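Local coordinates for protein Nrps/pks (Streptomyces albus, PDB 4OPE) that probably catalyses decarboxylative condensation of acyl units as a ketosynthase domain of the AT-less polyketide synthase machinery that makes oxazolomycin, at residues A[494-508]-A[520-532]. Sequence-based numbering, arbitrary orientation.
Sequences MAHRLAVVFDTVDDL and GSPRVLTGTASRA
Arg497 and Gly527, then Ala499 and Leu525, are the hydrogen-bonded pairs that join strands 496-502 and 524-528 antiparallel, with axes 4.7 Å apart. They form two strands of a small three-stranded antiparallel sheet, 524-528 at one edge and 449-455 beyond 496-502, separate from the large mixed sheet of the thiolase-type fold. Arg497 N gives a bond to Gly527 O of 2.8 Å, and Ala529 N extends the ladder to Ala495 O. On the sheet face turned to helices 458-473 and 505-516, Val524 slots between Leu498 and Val500: its CG1 meets Leu498 CG and its CG2 meets Val500 CG2, each at 4.1 Å. On the other face, Arg497 lays its guanidinium against Ala529 CB, while its NE and NH2 both hold Met494 O side-on and Trp548 adds a cation-pi contact. Arg523, its chain bent at CG-CD (chi3 65°), reaches across to Val501, near the end of strand 496-502, and to Asp507 in the first turn of helix 505-516. Its NH2 bonds Val501 O on a lone pair at 3.2 Å and forms a salt bridge with Asp507 OD1, the carboxylate and guanidinium planes 61° apart; NH1 bonds Asp507 O at 3.1 Å. A leucine in place of Arg523 would probably leave the Asp507 carboxylate without this cationic mate and Val501 O without the NH2 donor. Asp507 also forms a capping box with Thr504, whose N reaches Asp507 OD2 at 2.9 Å from above the carboxylate plane.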
HETATM    1  N   MSE A 494     -22.565 -25.314  -2.872  1.00 38.69           N
HETATM    2  CA  MSE A 494     -21.517 -26.277  -2.668  1.00 39.08           C
HETATM    3  C   MSE A 494     -22.041 -27.711  -2.687  1.00 41.66           C
HETATM    4  O   MSE A 494     -23.211 -27.984  -2.970  1.00 40.18           O
HETATM    5  CB  MSE A 494     -21.003 -25.889  -1.310  1.00 40.16           C
HETATM    6  CG  MSE A 494     -20.381 -24.491  -1.247  1.00 41.23           C
HETATM    7 SE   MSE A 494     -19.484 -24.291   0.512  0.77 43.99          SE
HETATM    8  CE  MSE A 494     -19.254 -22.344   0.384  1.00 45.01           C
ATOM      9  N   ALA A 495     -21.165 -28.653  -2.394  1.00 42.54           N
ATOM     10  CA  ALA A 495     -21.445 -30.057  -2.659  1.00 41.95           C
ATOM     11  C   ALA A 495     -22.549 -30.621  -1.792  1.00 42.22           C
ATOM     12  O   ALA A 495     -23.458 -31.273  -2.344  1.00 45.49           O
ATOM     13  CB  ALA A 495     -20.182 -30.882  -2.490  1.00 41.33           C
ATOM     14  N   HIS A 496     -22.487 -30.416  -0.466  1.00 39.85           N
ATOM     15  CA  HIS A 496     -23.455 -31.076   0.457  1.00 39.38           C
ATOM     16  C   HIS A 496     -24.682 -30.231   0.658  1.00 39.74           C
ATOM     17  O   HIS A 496     -24.581 -29.079   1.004  1.00 43.86           O
ATOM     18  CB  HIS A 496     -22.820 -31.417   1.795  1.00 39.95           C
ATOM     19  CG  HIS A 496     -21.779 -32.464   1.677  1.00 43.00           C
ATOM     20  ND1 HIS A 496     -21.882 -33.684   2.309  1.00 46.10           N
ATOM     21  CD2 HIS A 496     -20.683 -32.537   0.882  1.00 45.55           C
ATOM     22  CE1 HIS A 496     -20.877 -34.456   1.929  1.00 48.21           C
ATOM     23  NE2 HIS A 496     -20.125 -33.778   1.076  1.00 48.12           N
ATOM     24  N   ARG A 497     -25.857 -30.798   0.451  1.00 40.06           N
ATOM     25  CA  ARG A 497     -27.076 -29.997   0.329  1.00 38.05           C
ATOM     26  C   ARG A 497     -28.059 -30.334   1.400  1.00 36.99           C
ATOM     27  O   ARG A 497     -28.204 -31.492   1.795  1.00 39.22           O
ATOM     28  CB  ARG A 497     -27.727 -30.233  -1.037  1.00 39.05           C
ATOM     29  CG  ARG A 497     -26.819 -29.937  -2.234  1.00 39.13           C
ATOM     30  CD  ARG A 497     -26.909 -28.482  -2.580  1.00 39.35           C
ATOM     31  NE  ARG A 497     -25.891 -28.084  -3.517  1.00 39.03           N
ATOM     32  CZ  ARG A 497     -26.102 -27.589  -4.730  1.00 39.10           C
ATOM     33  NH1 ARG A 497     -27.308 -27.389  -5.233  1.00 38.92           N
ATOM     34  NH2 ARG A 497     -25.059 -27.252  -5.442  1.00 41.53           N
ATOM     35  N   LEU A 498     -28.743 -29.305   1.861  1.00 37.15           N
ATOM     36  CA  LEU A 498     -29.929 -29.452   2.714  1.00 38.34           C
ATOM     37  C   LEU A 498     -31.064 -28.504   2.223  1.00 36.99           C
ATOM     38  O   LEU A 498     -30.798 -27.412   1.783  1.00 37.39           O
ATOM     39  CB  LEU A 498     -29.568 -29.193   4.167  1.00 37.61           C
ATOM     40  CG  LEU A 498     -30.694 -29.415   5.149  1.00 40.77           C
ATOM     41  CD1 LEU A 498     -30.132 -29.835   6.492  1.00 43.23           C
ATOM     42  CD2 LEU A 498     -31.537 -28.178   5.344  1.00 43.03           C
ATOM     43  N   ALA A 499     -32.322 -28.931   2.291  1.00 37.18           N
ATOM     44  CA  ALA A 499     -33.429 -28.032   1.981  1.00 38.62           C
ATOM     45  C   ALA A 499     -34.664 -28.306   2.795  1.00 40.11           C
ATOM     46  O   ALA A 499     -34.947 -29.457   3.182  1.00 42.04           O
ATOM     47  CB  ALA A 499     -33.777 -28.103   0.513  1.00 41.57           C
ATOM     48  N   VAL A 500     -35.413 -27.245   3.038  1.00 39.56           N
ATOM     49  CA  VAL A 500     -36.659 -27.343   3.765  1.00 41.47           C
ATOM     50  C   VAL A 500     -37.660 -26.429   3.113  1.00 43.14           C
ATOM     51  O   VAL A 500     -37.338 -25.323   2.660  1.00 46.86           O
ATOM     52  CB  VAL A 500     -36.515 -26.877   5.213  1.00 44.19           C
ATOM     53  CG1 VAL A 500     -37.660 -27.394   6.041  1.00 45.02           C
ATOM     54  CG2 VAL A 500     -35.195 -27.363   5.798  1.00 46.30           C
ATOM     55  N   VAL A 501     -38.887 -26.906   3.057  1.00 44.19           N
ATOM     56  CA  VAL A 501     -40.019 -26.090   2.672  1.00 42.44           C
ATOM     57  C   VAL A 501     -40.626 -25.557   3.930  1.00 38.29           C
ATOM     58  O   VAL A 501     -40.774 -26.299   4.890  1.00 35.88           O
ATOM     59  CB  VAL A 501     -41.051 -26.897   1.924  1.00 43.96           C
ATOM     60  CG1 VAL A 501     -42.094 -25.949   1.364  1.00 44.28           C
ATOM     61  CG2 VAL A 501     -40.359 -27.656   0.809  1.00 46.68           C
ATOM     62  N   PHE A 502     -40.919 -24.262   3.949  1.00 37.67           N
ATOM     63  CA  PHE A 502     -41.345 -23.618   5.201  1.00 38.04           C
ATOM     64  C   PHE A 502     -42.218 -22.409   4.937  1.00 38.76           C
ATOM     65  O   PHE A 502     -42.131 -21.765   3.878  1.00 37.73           O
ATOM     66  CB  PHE A 502     -40.139 -23.270   6.111  1.00 37.26           C
ATOM     67  CG  PHE A 502     -39.348 -22.043   5.665  1.00 37.18           C
ATOM     68  CD1 PHE A 502     -38.414 -22.122   4.647  1.00 36.32           C
ATOM     69  CD2 PHE A 502     -39.569 -20.802   6.258  1.00 35.59           C
ATOM     70  CE1 PHE A 502     -37.723 -20.991   4.238  1.00 35.60           C
ATOM     71  CE2 PHE A 502     -38.893 -19.680   5.837  1.00 36.13           C
ATOM     72  CZ  PHE A 502     -37.931 -19.782   4.845  1.00 35.06           C
ATOM     73  N   ASP A 503     -43.057 -22.110   5.921  1.00 40.13           N
ATOM     74  CA  ASP A 503     -44.014 -21.010   5.813  1.00 44.04           C
ATOM     75  C   ASP A 503     -43.550 -19.805   6.614  1.00 41.21           C
ATOM     76  O   ASP A 503     -43.821 -18.660   6.267  1.00 39.62           O
ATOM     77  CB  ASP A 503     -45.374 -21.438   6.411  1.00 49.31           C
ATOM     78  CG  ASP A 503     -45.960 -22.664   5.764  1.00 53.18           C
ATOM     79  OD1 ASP A 503     -45.985 -22.724   4.512  1.00 55.23           O
ATOM     80  OD2 ASP A 503     -46.432 -23.552   6.518  1.00 58.53           O
ATOM     81  N   THR A 504     -42.927 -20.099   7.750  1.00 40.65           N
ATOM     82  CA  THR A 504     -42.485 -19.100   8.684  1.00 41.29           C
ATOM     83  C   THR A 504     -41.147 -19.473   9.278  1.00 42.36           C
ATOM     84  O   THR A 504     -40.670 -20.606   9.202  1.00 43.67           O
ATOM     85  CB  THR A 504     -43.437 -18.997   9.892  1.00 42.81           C
ATOM     86  OG1 THR A 504     -43.383 -20.221  10.642  1.00 44.78           O
ATOM     87  CG2 THR A 504     -44.829 -18.750   9.434  1.00 43.66           C
ATOM     88  N   VAL A 505     -40.571 -18.493   9.934  1.00 43.39           N
ATOM     89  CA  VAL A 505     -39.334 -18.661  10.626  1.00 42.84           C
ATOM     90  C   VAL A 505     -39.391 -19.725  11.739  1.00 41.26           C
ATOM     91  O   VAL A 505     -38.500 -20.550  11.845  1.00 40.19           O
ATOM     92  CB  VAL A 505     -38.938 -17.292  11.134  1.00 43.53           C
ATOM     93  CG1 VAL A 505     -37.979 -17.414  12.264  1.00 46.76           C
ATOM     94  CG2 VAL A 505     -38.345 -16.501   9.991  1.00 42.29           C
ATOM     95  N   ASP A 506     -40.430 -19.723  12.551  1.00 43.00           N
ATOM     96  CA  ASP A 506     -40.513 -20.692  13.654  1.00 45.76           C
ATOM     97  C   ASP A 506     -40.597 -22.101  13.105  1.00 45.92           C
ATOM     98  O   ASP A 506     -39.961 -23.048  13.623  1.00 44.90           O
ATOM     99  CB  ASP A 506     -41.765 -20.505  14.483  1.00 47.91           C
ATOM    100  CG  ASP A 506     -41.738 -19.295  15.328  1.00 50.85           C
ATOM    101  OD1 ASP A 506     -40.758 -18.526  15.213  1.00 56.65           O
ATOM    102  OD2 ASP A 506     -42.724 -19.118  16.111  1.00 57.94           O
ATOM    103  N   ASP A 507     -41.411 -22.264  12.073  1.00 42.99           N
ATOM    104  CA  ASP A 507     -41.557 -23.602  11.586  1.00 45.01           C
ATOM    105  C   ASP A 507     -40.326 -24.052  10.849  1.00 40.68           C
ATOM    106  O   ASP A 507     -40.049 -25.217  10.836  1.00 40.21           O
ATOM    107  CB  ASP A 507     -42.909 -23.859  10.866  1.00 48.78           C
ATOM    108  CG  ASP A 507     -42.962 -23.339   9.467  1.00 49.05           C
ATOM    109  OD1 ASP A 507     -42.225 -23.869   8.613  1.00 49.02           O
ATOM    110  OD2 ASP A 507     -43.819 -22.450   9.214  1.00 50.66           O
ATOM    111  N   LEU A 508     -39.552 -23.131  10.295  1.00 40.06           N
ATOM    112  CA  LEU A 508     -38.236 -23.476   9.739  1.00 38.53           C
ATOM    113  C   LEU A 508     -37.262 -23.925  10.843  1.00 38.77           C
ATOM    114  O   LEU A 508     -36.649 -24.998  10.731  1.00 38.12           O
ATOM    115  CB  LEU A 508     -37.658 -22.283   9.016  1.00 37.77           C
ATOM    116  CG  LEU A 508     -36.242 -22.407   8.442  1.00 36.33           C
ATOM    117  CD1 LEU A 508     -36.155 -23.559   7.476  1.00 36.25           C
ATOM    118  CD2 LEU A 508     -35.895 -21.101   7.746  1.00 35.04           C
ATOM    119  N   GLY A 520     -35.365 -35.838  12.346  1.00 86.47           N
ATOM    120  CA  GLY A 520     -35.528 -35.538  10.933  1.00 83.22           C
ATOM    121  C   GLY A 520     -36.978 -35.198  10.686  1.00 84.38           C
ATOM    122  O   GLY A 520     -37.827 -35.273  11.596  1.00 79.78           O
ATOM    123  N   SER A 521     -37.273 -34.831   9.453  1.00 82.11           N
ATOM    124  CA  SER A 521     -38.602 -34.390   9.115  1.00 82.88           C
ATOM    125  C   SER A 521     -38.919 -34.871   7.735  1.00 82.18           C
ATOM    126  O   SER A 521     -38.046 -34.886   6.891  1.00 98.24           O
ATOM    127  CB  SER A 521     -38.638 -32.858   9.138  1.00 81.94           C
ATOM    128  OG  SER A 521     -39.835 -32.347   8.585  1.00 77.31           O
ATOM    129  N   PRO A 522     -40.168 -35.255   7.481  1.00 80.21           N
ATOM    130  CA  PRO A 522     -40.585 -35.236   6.069  1.00 76.07           C
ATOM    131  C   PRO A 522     -40.264 -33.916   5.331  1.00 68.11           C
ATOM    132  O   PRO A 522     -40.104 -33.920   4.104  1.00 73.87           O
ATOM    133  CB  PRO A 522     -42.120 -35.401   6.152  1.00 76.47           C
ATOM    134  CG  PRO A 522     -42.476 -35.133   7.586  1.00 76.86           C
ATOM    135  CD  PRO A 522     -41.285 -35.615   8.370  1.00 79.81           C
ATOM    136  N   ARG A 523     -40.196 -32.804   6.064  1.00 57.05           N
ATOM    137  CA  ARG A 523     -39.908 -31.515   5.458  1.00 54.63           C
ATOM    138  C   ARG A 523     -38.437 -31.240   5.142  1.00 49.44           C
ATOM    139  O   ARG A 523     -38.183 -30.340   4.371  1.00 50.02           O
ATOM    140  CB  ARG A 523     -40.429 -30.369   6.306  1.00 55.97           C
ATOM    141  CG  ARG A 523     -41.913 -30.405   6.533  1.00 57.73           C
ATOM    142  CD  ARG A 523     -42.248 -29.600   7.770  1.00 58.26           C
ATOM    143  NE  ARG A 523     -41.907 -28.218   7.514  1.00 58.65           N
ATOM    144  CZ  ARG A 523     -41.651 -27.304   8.430  1.00 57.59           C
ATOM    145  NH1 ARG A 523     -41.720 -27.579   9.726  1.00 56.58           N
ATOM    146  NH2 ARG A 523     -41.317 -26.089   8.021  1.00 61.85           N
ATOM    147  N   VAL A 524     -37.498 -32.011   5.688  1.00 44.94           N
ATOM    148  CA  VAL A 524     -36.090 -31.808   5.412  1.00 44.98           C
ATOM    149  C   VAL A 524     -35.502 -32.784   4.395  1.00 45.95           C
ATOM    150  O   VAL A 524     -35.522 -33.983   4.617  1.00 50.13           O
ATOM    151  CB  VAL A 524     -35.283 -31.930   6.697  1.00 43.47           C
ATOM    152  CG1 VAL A 524     -33.833 -31.694   6.400  1.00 43.58           C
ATOM    153  CG2 VAL A 524     -35.753 -30.900   7.705  1.00 44.44           C
ATOM    154  N   LEU A 525     -34.957 -32.281   3.292  1.00 44.06           N
ATOM    155  CA  LEU A 525     -34.315 -33.148   2.313  1.00 43.39           C
ATOM    156  C   LEU A 525     -32.800 -32.921   2.333  1.00 41.70           C
ATOM    157  O   LEU A 525     -32.347 -31.829   2.564  1.00 38.76           O
ATOM    158  CB  LEU A 525     -34.833 -32.863   0.915  1.00 46.53           C
ATOM    159  CG  LEU A 525     -36.339 -32.681   0.716  1.00 50.76           C
ATOM    160  CD1 LEU A 525     -36.661 -32.256  -0.721  1.00 51.49           C
ATOM    161  CD2 LEU A 525     -37.089 -33.946   1.086  1.00 52.22           C
ATOM    162  N   THR A 526     -32.022 -33.961   2.081  1.00 41.04           N
ATOM    163  CA  THR A 526     -30.599 -33.824   2.058  1.00 44.58           C
ATOM    164  C   THR A 526     -30.044 -34.599   0.889  1.00 44.73           C
ATOM    165  O   THR A 526     -30.632 -35.562   0.451  1.00 46.93           O
ATOM    166  CB  THR A 526     -29.900 -34.329   3.345  1.00 46.08           C
ATOM    167  OG1 THR A 526     -29.995 -35.745   3.399  1.00 47.81           O
ATOM    168  CG2 THR A 526     -30.507 -33.745   4.589  1.00 47.69           C
ATOM    169  N   GLY A 527     -28.895 -34.177   0.385  1.00 43.43           N
ATOM    170  CA  GLY A 527     -28.239 -34.944  -0.645  1.00 44.06           C
ATOM    171  C   GLY A 527     -26.917 -34.347  -1.008  1.00 44.07           C
ATOM    172  O   GLY A 527     -26.527 -33.343  -0.464  1.00 46.92           O
ATOM    173  N   THR A 528     -26.211 -34.991  -1.903  1.00 44.26           N
ATOM    174  CA  THR A 528     -24.973 -34.440  -2.405  1.00 44.58           C
ATOM    175  C   THR A 528     -25.205 -34.083  -3.850  1.00 41.64           C
ATOM    176  O   THR A 528     -25.919 -34.778  -4.566  1.00 39.17           O
ATOM    177  CB  THR A 528     -23.820 -35.433  -2.234  1.00 46.38           C
ATOM    178  OG1 THR A 528     -23.503 -35.504  -0.843  1.00 47.19           O
ATOM    179  CG2 THR A 528     -22.590 -34.933  -2.952  1.00 49.91           C
ATOM    180  N   ALA A 529     -24.642 -32.965  -4.273  1.00 41.30           N
ATOM    181  CA  ALA A 529     -24.889 -32.519  -5.624  1.00 43.29           C
ATOM    182  C   ALA A 529     -24.275 -33.518  -6.582  1.00 43.27           C
ATOM    183  O   ALA A 529     -23.338 -34.204  -6.224  1.00 42.60           O
ATOM    184  CB  ALA A 529     -24.290 -31.142  -5.856  1.00 43.39           C
ATOM    185  N   SER A 530     -24.815 -33.584  -7.790  1.00 44.52           N
ATOM    186  CA  SER A 530     -24.182 -34.324  -8.887  1.00 46.92           C
ATOM    187  C   SER A 530     -24.231 -33.451 -10.127  1.00 45.07           C
ATOM    188  O   SER A 530     -25.035 -32.532 -10.224  1.00 45.09           O
ATOM    189  CB  SER A 530     -24.854 -35.694  -9.119  1.00 47.03           C
ATOM    190  OG  SER A 530     -26.254 -35.555  -9.193  1.00 49.95           O
ATOM    191  N   ARG A 531     -23.365 -33.741 -11.074  1.00 44.62           N
ATOM    192  CA  ARG A 531     -23.233 -32.891 -12.232  1.00 44.36           C
ATOM    193  C   ARG A 531     -24.433 -33.091 -13.123  1.00 45.36           C
ATOM    194  O   ARG A 531     -24.995 -34.173 -13.180  1.00 47.60           O
ATOM    195  CB  ARG A 531     -21.936 -33.190 -12.968  1.00 45.17           C
ATOM    196  CG  ARG A 531     -20.735 -33.055 -12.039  1.00 45.36           C
ATOM    197  CD  ARG A 531     -19.449 -33.390 -12.747  1.00 45.20           C
ATOM    198  NE  ARG A 531     -18.291 -33.059 -11.932  1.00 44.52           N
ATOM    199  CZ  ARG A 531     -17.050 -33.432 -12.229  1.00 45.21           C
ATOM    200  NH1 ARG A 531     -16.806 -34.158 -13.307  1.00 45.62           N
ATOM    201  NH2 ARG A 531     -16.036 -33.091 -11.449  1.00 45.28           N
ATOM    202  N   ALA A 532     -24.822 -32.006 -13.782  1.00 46.04           N
ATOM    203  CA  ALA A 532     -26.004 -31.904 -14.636  1.00 45.70           C
ATOM    204  C   ALA A 532     -27.309 -32.403 -14.005  1.00 45.63           C
ATOM    205  O   ALA A 532     -28.225 -32.843 -14.710  1.00 46.86           O
ATOM    206  CB  ALA A 532     -25.749 -32.566 -15.979  1.00 44.39           C
TER